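Local coordinates for replication initiator protein (Staphylococcus aureus subsp. aureus, PDB 4PTA), which probably initiates replication of staphylococcal multiresistance plasmids by binding the replication origin through a winged helix-turn-helix-like domain, at residues F6-E9 / E10-E14; K30-N34 / D35-A39; N79-I82 / T83-K87; E88-V92 / D93-Q97; T116-D119 / I120-I123. All blocks are in the same frame, centred on the assembly; numbering follows the deposited sequence.

Contacts 2, 3 and 4 cluster in the globular part of the chain, partly buried, their centres about 11 to 12 Å apart. Contacts 3 and 4 share helix 79-91, its start and its end. S33 of contact 2 bonds to E88 of contact 4, and K86 of contact 3 to Q97 of contact 4. Contact 1 is a surface contact on the outlying N-terminal helix and leans on neighbouring subunits; contact 5, partly buried, begins the C-terminal helix. Contacts 1, 2 and 5 are N-terminal helix caps. Contact 3 is the opening turns of helix 79-91, with an isoleucine-lysine pair and several exposed lysines; contact 4 ends that helix in a Schellman motif, with leucine packing and a glutamate-glutamine bond to the strand.

Contact 1 of 5, residues F6-E9 / E10-E14; sequences FTVE and ENYKE
With its first torsion at 68°, T7 tucks OG1 between its own backbone N and carbonyl carbon, which turns the oxygen toward the start of helix 8-13. There T7 OG1 accepts the backbone N-H of E10 at 3.0 Å. The carbonyl of T7 is used as well: N11 N reaches T7 O at 3.0 Å, one residue further round the first turn. Y12, its CG anti to the carbonyl carbon (chi1 -83°), swings its ring back beside V8. One edge of the ring, at CD1, meets V8 O in the ring plane, while V8 CG2 packs 3.6 Å from Y12 CE1. Y12 OH leaves the segment to bond D124 of the third subunit, and V8 packs on I120 of that subunit. K13 N closes on E9 O at 2.9 Å; the acid and amine ends of these two residues stay 4.3 Å apart from E9 OE1 to K13 NZ, an attraction too long for a salt bridge. K13 NZ instead bonds Q4 of the fourth subunit. A threonine N-cap thus starts a short helix set among three neighbouring subunits.

Contact 2 of 5, residues K30-N34 / D35-A39; sequences KDLSN and DAKIA
Two backbone N-H groups converge on S33 O. K37 N comes in the carbonyl plane of S33 O at 3.1 Å with a nearly straight N-H, 167°, while A36 N arrives from above that plane, with A36 N to S33 O at 2.8 Å. The hydroxyl of the same serine also faces A36: a chi1 of 74° turns it back toward the first turn, and S33 OG takes a weak bond from A36 N at 3.3 Å. S33 OG is in turn held by E88, a link from the cap to helix 79-91. Extended beyond CG, K37 runs back along the preceding loop. Its methylenes ride on L32, K37 CG lying 3.9 Å from L32 CB, and its CE comes near L32 O. The amine makes only a weak bond to the carbonyl of K30, K37 NZ to K30 O 3.5 Å; its stronger partner is the carbonyl of F23, and F24 offers it a cation-pi contact. This buried lysine joins helix 34-44 to the F23-F24 segment that precedes helix 27-30, and weakly to the end of that helix. On the side facing the third subunit, I38 lays its CG1 branch against the carbonyl of N34, and I38 N grips N34 O at 2.9 Å. N34 and I38 then pack against I38 and N34 of the third subunit. The arrangement is a serine N-cap opening helix 34-44 in the RepA N-terminal family region, which belongs to the helix-turn-helix clan.

Contact 3 of 5, residues N79-I82 / T83-K87; sequences NKKI and TKIKK
The flat groups in play are peptide planes of the N79-I82 turn. T83 N bonds N79 O from above the plane of that carbonyl, and K81 O is met in its plane by I85 N at 2.8 Å. The N79 carbonyl has a second, weaker visitor at its oxygen, since T83 OG1 donates to N79 O at 3.2 Å. That hydroxyl is put there by a first torsion of -85°, with OG1 anti to the carbonyl carbon and beside the backbone N, so the threonine bends back over the turn below it. K84 N bonds K80 O weakly, at 3.4 Å, whereas K86 N bonds I82 O at 2.8 Å and nearly straight, 173°. The four steps together make a regular alpha-helical ladder, and the helix they belong to, 79-91, follows helix 68-74 in a way consistent with the second helix of a helix-turn-helix unit, as the family suggests. The closest side-chain pair is I82 and K86, which lie side by side and point the same way; I82 CD1 rests 3.6 Å from K86 CE. The lysine is extended beyond CG; its CE methylene lies alongside the end of the isoleucine, and its amine goes on to Q97. L71 of helix 68-74 touches both side chains. I85 packs the buried flank, with L75 and C77 beyond it. K80, K81, K84 and K87 lie on exposed parts of the helix, and K84 reaches D35 in a long, weak ion pair.

Contact 4 of 5, residues E88-V92 / D93-Q97; sequences ELENV and DLLIQ
E90 and Q97 cross at about a right angle, their carboxylate and amide planes turned 65° apart. Q97 NE2 gives its N-H to E90 OE1 at 2.9 Å; the nitrogen sits above the carboxylate plane, yet the oxygen lies close to the plane of the amide. E90 reaches this partner because its chain is extended beyond CG. On the way, E90 CG passes 3.5 Å from L95 O. Q97 OE1 is held by K86, so both ends of the amide are engaged. Deeper in, L89 and L95 cross obliquely, CB to CB 3.8 Å between L89 and L95, and L89 CB also approaches L94 CB at 4.1 Å. V92 leans its CG2 on L94 CD2, and L32 and Y29 cover that side. The backbone ties the leucines in place: L94 N bonds L89 O at 2.8 Å, and D93 N bonds E90 O at 2.9 Å. V92 N shares L89 O, from the opposite face of its plane. D93, with a positive phi of 61°, turns the chain. The two bonds, the D93 turn and the L89-L94 apolar contact make a Schellman motif, ending helix 79-91 before strand 95-97, whose hairpin with strand 108-110 is consistent with a wing.

Contact 5 of 5, residues T116-D119 / I120-I123; sequences TKND and IYEI
Backbone bonds come first: I120 N meets T116 O at 3.0 Å, Y121 N meets K117 O, and E122 N meets N118 O at 2.7 Å, each almost straight, while I123 N reaches D119 O in the same way. They form the first turns of helix 117-127. Side-chain polar bonds gather at its start. With chi1 at 68° the T116 hydroxyl faces into the opening turn, where T116 OG1 accepts from D119 N at 3.1 Å and, weakly, from N118 N. In return D119 OD2 receives T116 N at 2.9 Å, on the anti side of the carboxylate, and the T116 hydroxyl gives it a further weak bond. This reciprocal exchange is a capping box, which supplies acceptors for N-H groups that have no preceding turn to bond. The carboxylate is shared beyond the helix: N26 also bonds OD2, and T25 weakly bonds OD1, so D119 ties the helix start to the loop holding N26. Packing makes up the rest. N118 and E122 lie side by side, pointing the same way, their amide and carboxylate planes 25° apart, with N118 ND2 to E122 CG at 3.7 Å. The isoleucines I120 and I123 both pack on Y12 of the third subunit. Within their own chain, I123 also touches T25, and I120 touches I115.

Contact 1 of 5, residues F6-E9 / E10-E14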
# COMPACT_ATOMS: atom_id res chain seq x y z
N PHE A 6 14.83 10.11 4.05
CA PHE A 6 13.38 10.09 4.24
C PHE A 6 12.97 11.37 4.95
O PHE A 6 13.41 11.65 6.06
CB PHE A 6 12.95 8.87 5.07
CG PHE A 6 13.20 7.56 4.39
CD1 PHE A 6 14.30 6.78 4.72
CD2 PHE A 6 12.33 7.09 3.42
CE1 PHE A 6 14.53 5.57 4.09
CE2 PHE A 6 12.56 5.88 2.79
CZ PHE A 6 13.66 5.12 3.12
N THR A 7 12.11 12.15 4.31
CA THR A 7 11.68 13.42 4.88
C THR A 7 10.25 13.34 5.40
O THR A 7 9.43 12.59 4.88
CB THR A 7 11.80 14.57 3.86
OG1 THR A 7 10.84 14.39 2.81
CG2 THR A 7 13.20 14.61 3.26
N VAL A 8 9.97 14.11 6.45
CA VAL A 8 8.64 14.13 7.05
C VAL A 8 7.61 14.65 6.05
O VAL A 8 6.43 14.30 6.10
CB VAL A 8 8.61 15.00 8.33
CG1 VAL A 8 9.08 16.41 8.02
CG2 VAL A 8 7.22 15.01 8.95
N GLU A 9 8.08 15.48 5.12
CA GLU A 9 7.23 16.08 4.11
C GLU A 9 6.83 15.06 3.05
O GLU A 9 5.65 14.93 2.70
CB GLU A 9 7.95 17.26 3.46
CG GLU A 9 7.10 18.09 2.53
CD GLU A 9 7.72 19.45 2.27
OE1 GLU A 9 7.35 20.09 1.27
OE2 GLU A 9 8.57 19.88 3.08
N GLU A 10 7.82 14.32 2.54
CA GLU A 10 7.58 13.28 1.56
C GLU A 10 6.71 12.19 2.18
O GLU A 10 5.93 11.54 1.50
CB GLU A 10 8.91 12.69 1.07
CG GLU A 10 8.77 11.52 0.10
CD GLU A 10 8.19 11.94 -1.24
OE1 GLU A 10 8.20 13.15 -1.55
OE2 GLU A 10 7.71 11.05 -1.99
N ASN A 11 6.86 12.02 3.49
CA ASN A 11 6.10 11.02 4.23
C ASN A 11 4.61 11.38 4.33
O ASN A 11 3.75 10.51 4.21
CB ASN A 11 6.69 10.82 5.62
CG ASN A 11 6.10 9.62 6.34
OD1 ASN A 11 4.95 9.65 6.79
ND2 ASN A 11 6.88 8.56 6.46
N TYR A 12 4.32 12.65 4.56
CA TYR A 12 2.93 13.09 4.65
C TYR A 12 2.31 13.24 3.27
O TYR A 12 1.09 13.17 3.11
CB TYR A 12 2.81 14.38 5.48
CG TYR A 12 2.77 14.10 6.96
CD1 TYR A 12 3.94 13.91 7.68
CD2 TYR A 12 1.56 13.99 7.63
CE1 TYR A 12 3.91 13.63 9.03
CE2 TYR A 12 1.52 13.72 8.98
CZ TYR A 12 2.69 13.54 9.68
OH TYR A 12 2.65 13.26 11.03
N LYS A 13 3.17 13.43 2.27
CA LYS A 13 2.74 13.55 0.89
C LYS A 13 2.34 12.19 0.32
O LYS A 13 1.64 12.12 -0.69
CB LYS A 13 3.88 14.16 0.06
CG LYS A 13 3.50 14.58 -1.35
CD LYS A 13 4.66 15.31 -2.01
CE LYS A 13 5.11 16.50 -1.17
NZ LYS A 13 6.22 17.25 -1.81
N GLU A 14 2.78 11.12 0.97
CA GLU A 14 2.48 9.77 0.52
C GLU A 14 1.41 9.09 1.37
O GLU A 14 1.35 7.86 1.45
CB GLU A 14 3.75 8.91 0.52
CG GLU A 14 4.80 9.32 -0.50
CD GLU A 14 6.06 8.48 -0.39
OE1 GLU A 14 6.04 7.47 0.35
OE2 GLU A 14 7.07 8.83 -1.04

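Contact 2 of 5, residues K30-N34 / D35-A39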
# COMPACT_ATOMS: atom_id res chain seq x y z
N LYS A 30 -21.67 2.61 -8.19
CA LYS A 30 -21.49 3.76 -9.08
C LYS A 30 -22.52 4.84 -8.77
O LYS A 30 -22.21 6.03 -8.78
CB LYS A 30 -21.61 3.33 -10.54
CG LYS A 30 -20.27 3.07 -11.22
CD LYS A 30 -20.35 1.88 -12.16
CE LYS A 30 -21.52 2.00 -13.12
NZ LYS A 30 -21.66 0.78 -13.96
N ASP A 31 -23.74 4.41 -8.47
CA ASP A 31 -24.84 5.30 -8.16
C ASP A 31 -24.50 6.27 -7.03
O ASP A 31 -24.90 7.43 -7.06
CB ASP A 31 -26.07 4.48 -7.78
CG ASP A 31 -27.36 5.27 -7.89
OD1 ASP A 31 -27.63 6.09 -6.98
OD2 ASP A 31 -28.10 5.07 -8.87
N LEU A 32 -23.75 5.79 -6.04
CA LEU A 32 -23.41 6.57 -4.85
C LEU A 32 -22.86 7.96 -5.17
O LEU A 32 -22.11 8.14 -6.13
CB LEU A 32 -22.39 5.83 -3.99
CG LEU A 32 -22.82 4.56 -3.25
CD1 LEU A 32 -21.59 3.84 -2.71
CD2 LEU A 32 -23.80 4.87 -2.13
N SER A 33 -23.23 8.93 -4.34
CA SER A 33 -22.66 10.27 -4.44
C SER A 33 -21.20 10.22 -4.04
O SER A 33 -20.81 9.47 -3.15
CB SER A 33 -23.41 11.24 -3.53
OG SER A 33 -23.07 11.01 -2.17
N ASN A 34 -20.38 11.04 -4.69
CA ASN A 34 -18.97 11.14 -4.35
C ASN A 34 -18.74 11.41 -2.86
O ASN A 34 -17.75 10.97 -2.29
CB ASN A 34 -18.29 12.20 -5.21
CG ASN A 34 -18.22 11.82 -6.68
OD1 ASN A 34 -18.22 10.64 -7.02
ND2 ASN A 34 -18.17 12.82 -7.55
N ASP A 35 -19.67 12.13 -2.24
CA ASP A 35 -19.55 12.41 -0.81
C ASP A 35 -19.56 11.12 0.01
O ASP A 35 -18.86 11.01 1.01
CB ASP A 35 -20.69 13.33 -0.33
CG ASP A 35 -20.73 14.65 -1.09
OD1 ASP A 35 -19.69 15.32 -1.21
OD2 ASP A 35 -21.83 15.02 -1.57
N ALA A 36 -20.36 10.15 -0.43
CA ALA A 36 -20.47 8.88 0.28
C ALA A 36 -19.30 7.94 -0.05
O ALA A 36 -18.79 7.24 0.83
CB ALA A 36 -21.80 8.20 -0.02
N LYS A 37 -18.89 7.93 -1.31
CA LYS A 37 -17.71 7.17 -1.71
C LYS A 37 -16.49 7.64 -0.93
O LYS A 37 -15.76 6.82 -0.35
CB LYS A 37 -17.45 7.33 -3.20
CG LYS A 37 -18.60 6.90 -4.07
CD LYS A 37 -18.18 6.89 -5.53
CE LYS A 37 -19.28 6.31 -6.40
NZ LYS A 37 -18.87 6.30 -7.83
N ILE A 38 -16.26 8.95 -0.89
CA ILE A 38 -15.13 9.49 -0.16
C ILE A 38 -15.29 9.28 1.34
O ILE A 38 -14.32 9.01 2.05
CB ILE A 38 -14.92 10.99 -0.45
CG1 ILE A 38 -14.45 11.19 -1.89
CG2 ILE A 38 -13.91 11.58 0.53
CD1 ILE A 38 -14.67 12.59 -2.41
N ALA A 39 -16.52 9.41 1.83
CA ALA A 39 -16.81 9.20 3.25
C ALA A 39 -16.43 7.79 3.65
O ALA A 39 -15.86 7.57 4.72
CB ALA A 39 -18.29 9.45 3.54

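Contact 3 of 5, residues N79-I82 / T83-K87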
# COMPACT_ATOMS: atom_id res chain seq x y z
N ASN A 79 -24.62 17.94 9.40
CA ASN A 79 -25.47 16.81 9.74
C ASN A 79 -26.52 16.49 8.68
O ASN A 79 -27.02 15.37 8.61
CB ASN A 79 -26.11 17.00 11.13
CG ASN A 79 -26.58 18.42 11.37
OD1 ASN A 79 -27.14 19.06 10.48
ND2 ASN A 79 -26.35 18.92 12.58
N LYS A 80 -26.84 17.47 7.84
CA LYS A 80 -27.73 17.24 6.71
C LYS A 80 -27.08 16.28 5.73
O LYS A 80 -27.71 15.33 5.26
CB LYS A 80 -28.04 18.57 6.00
CG LYS A 80 -29.47 19.05 6.15
CD LYS A 80 -30.41 18.37 5.16
CE LYS A 80 -31.78 19.03 5.16
NZ LYS A 80 -32.67 18.49 4.09
N LYS A 81 -25.80 16.52 5.45
CA LYS A 81 -25.06 15.71 4.49
C LYS A 81 -24.75 14.31 5.02
O LYS A 81 -24.91 13.33 4.29
CB LYS A 81 -23.77 16.42 4.07
CG LYS A 81 -23.10 15.83 2.84
CD LYS A 81 -22.06 16.78 2.28
CE LYS A 81 -22.70 18.08 1.83
NZ LYS A 81 -21.70 19.04 1.28
N ILE A 82 -24.32 14.21 6.27
CA ILE A 82 -23.97 12.91 6.83
C ILE A 82 -25.18 12.00 6.89
O ILE A 82 -25.06 10.79 6.71
CB ILE A 82 -23.31 13.02 8.23
CG1 ILE A 82 -24.08 12.17 9.25
CG2 ILE A 82 -23.21 14.46 8.68
CD1 ILE A 82 -23.47 12.17 10.63
N THR A 83 -26.35 12.58 7.15
CA THR A 83 -27.60 11.84 7.11
C THR A 83 -27.76 11.18 5.74
O THR A 83 -28.02 9.98 5.65
CB THR A 83 -28.80 12.76 7.40
OG1 THR A 83 -28.98 12.87 8.82
CG2 THR A 83 -30.07 12.21 6.77
N LYS A 84 -27.59 11.97 4.69
CA LYS A 84 -27.62 11.45 3.33
C LYS A 84 -26.54 10.38 3.13
O LYS A 84 -26.75 9.40 2.41
CB LYS A 84 -27.44 12.58 2.32
CG LYS A 84 -27.21 12.11 0.89
CD LYS A 84 -26.68 13.24 0.02
CE LYS A 84 -26.12 12.71 -1.29
NZ LYS A 84 -25.39 13.76 -2.07
N ILE A 85 -25.39 10.58 3.76
CA ILE A 85 -24.25 9.67 3.61
C ILE A 85 -24.53 8.30 4.20
O ILE A 85 -24.38 7.28 3.52
CB ILE A 85 -22.98 10.24 4.26
CG1 ILE A 85 -22.45 11.42 3.46
CG2 ILE A 85 -21.91 9.16 4.38
CD1 ILE A 85 -21.30 12.15 4.13
N LYS A 86 -24.93 8.27 5.47
CA LYS A 86 -25.26 7.02 6.13
C LYS A 86 -26.34 6.28 5.36
O LYS A 86 -26.18 5.10 5.02
CB LYS A 86 -25.76 7.28 7.55
CG LYS A 86 -24.75 7.94 8.46
CD LYS A 86 -25.29 7.98 9.88
CE LYS A 86 -24.32 8.66 10.82
NZ LYS A 86 -24.80 8.63 12.23
N LYS A 87 -27.45 6.96 5.09
CA LYS A 87 -28.57 6.35 4.40
C LYS A 87 -28.14 5.76 3.07
O LYS A 87 -28.63 4.71 2.65
CB LYS A 87 -29.70 7.36 4.19
CG LYS A 87 -30.43 7.73 5.47
CD LYS A 87 -31.54 8.75 5.22
CE LYS A 87 -32.18 9.18 6.53
NZ LYS A 87 -33.16 10.28 6.34

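Contact 4 of 5, residues E88-V92 / D93-Q97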
# COMPACT_ATOMS: atom_id res chain seq x y z
N GLU A 88 -27.21 6.44 2.40
CA GLU A 88 -26.70 5.99 1.12
C GLU A 88 -25.86 4.72 1.26
O GLU A 88 -26.02 3.79 0.47
CB GLU A 88 -25.88 7.09 0.45
CG GLU A 88 -26.52 7.65 -0.80
CD GLU A 88 -25.69 8.76 -1.42
OE1 GLU A 88 -25.04 9.50 -0.66
OE2 GLU A 88 -25.70 8.88 -2.66
N LEU A 89 -24.98 4.70 2.25
CA LEU A 89 -24.08 3.57 2.44
C LEU A 89 -24.84 2.34 2.93
O LEU A 89 -24.54 1.22 2.52
CB LEU A 89 -22.94 3.93 3.40
CG LEU A 89 -21.99 5.07 3.00
CD1 LEU A 89 -20.96 5.32 4.10
CD2 LEU A 89 -21.30 4.80 1.67
N GLU A 90 -25.82 2.55 3.80
CA GLU A 90 -26.65 1.45 4.31
C GLU A 90 -27.50 0.82 3.22
O GLU A 90 -27.65 -0.40 3.16
CB GLU A 90 -27.54 1.93 5.47
CG GLU A 90 -26.76 2.35 6.70
CD GLU A 90 -27.65 2.89 7.81
OE1 GLU A 90 -27.57 2.36 8.94
OE2 GLU A 90 -28.41 3.84 7.54
N ASN A 91 -28.05 1.66 2.35
CA ASN A 91 -28.86 1.21 1.23
C ASN A 91 -28.12 0.22 0.34
O ASN A 91 -28.74 -0.60 -0.34
CB ASN A 91 -29.36 2.41 0.42
CG ASN A 91 -30.34 2.03 -0.67
OD1 ASN A 91 -31.51 1.75 -0.40
ND2 ASN A 91 -29.87 2.02 -1.91
N VAL A 92 -26.79 0.29 0.35
CA VAL A 92 -25.97 -0.60 -0.47
C VAL A 92 -25.17 -1.60 0.37
O VAL A 92 -24.23 -2.23 -0.12
CB VAL A 92 -25.01 0.19 -1.39
CG1 VAL A 92 -25.77 0.75 -2.58
CG2 VAL A 92 -24.32 1.30 -0.61
N ASP A 93 -25.54 -1.73 1.64
CA ASP A 93 -24.89 -2.67 2.55
C ASP A 93 -23.41 -2.39 2.75
O ASP A 93 -22.61 -3.32 2.92
CB ASP A 93 -25.10 -4.11 2.07
CG ASP A 93 -26.55 -4.55 2.13
OD1 ASP A 93 -27.25 -4.18 3.10
OD2 ASP A 93 -26.99 -5.26 1.20
N LEU A 94 -23.04 -1.12 2.73
CA LEU A 94 -21.66 -0.71 2.95
C LEU A 94 -21.48 -0.25 4.39
O LEU A 94 -20.37 -0.03 4.85
CB LEU A 94 -21.29 0.42 1.99
CG LEU A 94 -20.20 0.16 0.95
CD1 LEU A 94 -20.17 -1.29 0.49
CD2 LEU A 94 -20.38 1.11 -0.23
N LEU A 95 -22.60 -0.12 5.10
CA LEU A 95 -22.59 0.33 6.49
C LEU A 95 -23.74 -0.31 7.26
O LEU A 95 -24.82 -0.52 6.71
CB LEU A 95 -22.68 1.86 6.55
CG LEU A 95 -22.39 2.61 7.85
CD1 LEU A 95 -22.34 4.11 7.59
CD2 LEU A 95 -23.40 2.31 8.93
N ILE A 96 -23.50 -0.63 8.53
CA ILE A 96 -24.56 -1.12 9.40
C ILE A 96 -24.63 -0.29 10.68
O ILE A 96 -23.66 -0.22 11.43
CB ILE A 96 -24.35 -2.60 9.79
CG1 ILE A 96 -24.52 -3.50 8.57
CG2 ILE A 96 -25.32 -3.01 10.88
CD1 ILE A 96 -24.44 -4.98 8.89
N GLN A 97 -25.77 0.34 10.92
CA GLN A 97 -25.99 1.06 12.17
C GLN A 97 -26.77 0.21 13.16
O GLN A 97 -27.97 0.38 13.32
CB GLN A 97 -26.73 2.38 11.92
CG GLN A 97 -25.90 3.44 11.21
CD GLN A 97 -26.59 4.80 11.16
OE1 GLN A 97 -26.19 5.74 11.84
NE2 GLN A 97 -27.64 4.90 10.34

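Contact 5 of 5, residues T116-D119 / I120-I123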
# COMPACT_ATOMS: atom_id res chain seq x y z
N THR A 116 -18.08 -8.92 -8.33
CA THR A 116 -18.68 -9.86 -9.26
C THR A 116 -17.73 -10.11 -10.42
O THR A 116 -16.82 -9.32 -10.65
CB THR A 116 -20.00 -9.33 -9.84
OG1 THR A 116 -19.73 -8.20 -10.69
CG2 THR A 116 -20.96 -8.93 -8.72
N LYS A 117 -17.95 -11.20 -11.14
CA LYS A 117 -17.15 -11.51 -12.31
C LYS A 117 -17.08 -10.32 -13.26
O LYS A 117 -16.07 -10.11 -13.94
CB LYS A 117 -17.70 -12.73 -13.04
CG LYS A 117 -17.62 -14.03 -12.26
CD LYS A 117 -18.05 -15.21 -13.12
CE LYS A 117 -18.02 -16.52 -12.35
NZ LYS A 117 -18.37 -17.68 -13.22
N ASN A 118 -18.15 -9.53 -13.32
CA ASN A 118 -18.18 -8.36 -14.18
C ASN A 118 -17.31 -7.24 -13.62
O ASN A 118 -16.58 -6.59 -14.36
CB ASN A 118 -19.61 -7.87 -14.40
CG ASN A 118 -19.69 -6.80 -15.48
OD1 ASN A 118 -19.62 -7.09 -16.68
ND2 ASN A 118 -19.85 -5.54 -15.06
N ASP A 119 -17.39 -7.02 -12.30
CA ASP A 119 -16.52 -6.06 -11.64
C ASP A 119 -15.07 -6.36 -12.00
O ASP A 119 -14.33 -5.47 -12.42
CB ASP A 119 -16.70 -6.11 -10.13
CG ASP A 119 -18.03 -5.52 -9.68
OD1 ASP A 119 -18.43 -4.49 -10.25
OD2 ASP A 119 -18.66 -6.09 -8.77
N ILE A 120 -14.68 -7.62 -11.84
CA ILE A 120 -13.35 -8.06 -12.22
C ILE A 120 -13.03 -7.66 -13.66
O ILE A 120 -12.06 -6.95 -13.92
CB ILE A 120 -13.19 -9.58 -12.02
CG1 ILE A 120 -13.30 -9.92 -10.53
CG2 ILE A 120 -11.87 -10.07 -12.61
CD1 ILE A 120 -13.45 -11.41 -10.24
N TYR A 121 -13.87 -8.10 -14.60
CA TYR A 121 -13.70 -7.76 -16.01
C TYR A 121 -13.55 -6.26 -16.21
O TYR A 121 -12.60 -5.80 -16.85
CB TYR A 121 -14.88 -8.30 -16.82
CG TYR A 121 -14.90 -7.82 -18.26
CD1 TYR A 121 -13.91 -8.21 -19.16
CD2 TYR A 121 -15.91 -6.98 -18.71
CE1 TYR A 121 -13.93 -7.77 -20.47
CE2 TYR A 121 -15.93 -6.54 -20.02
CZ TYR A 121 -14.94 -6.94 -20.90
OH TYR A 121 -14.96 -6.50 -22.20
N GLU A 122 -14.49 -5.50 -15.67
CA GLU A 122 -14.46 -4.04 -15.73
C GLU A 122 -13.19 -3.46 -15.10
O GLU A 122 -12.54 -2.59 -15.69
CB GLU A 122 -15.70 -3.45 -15.07
CG GLU A 122 -16.91 -3.43 -15.98
CD GLU A 122 -16.64 -2.66 -17.25
OE1 GLU A 122 -16.24 -1.48 -17.16
OE2 GLU A 122 -16.81 -3.25 -18.34
N ILE A 123 -12.86 -3.92 -13.90
CA ILE A 123 -11.68 -3.43 -13.20
C ILE A 123 -10.40 -3.67 -14.01
O ILE A 123 -9.46 -2.89 -13.94
CB ILE A 123 -11.55 -4.03 -11.78
CG1 ILE A 123 -12.68 -3.52 -10.89
CG2 ILE A 123 -10.20 -3.68 -11.17
CD1 ILE A 123 -12.67 -4.11 -9.49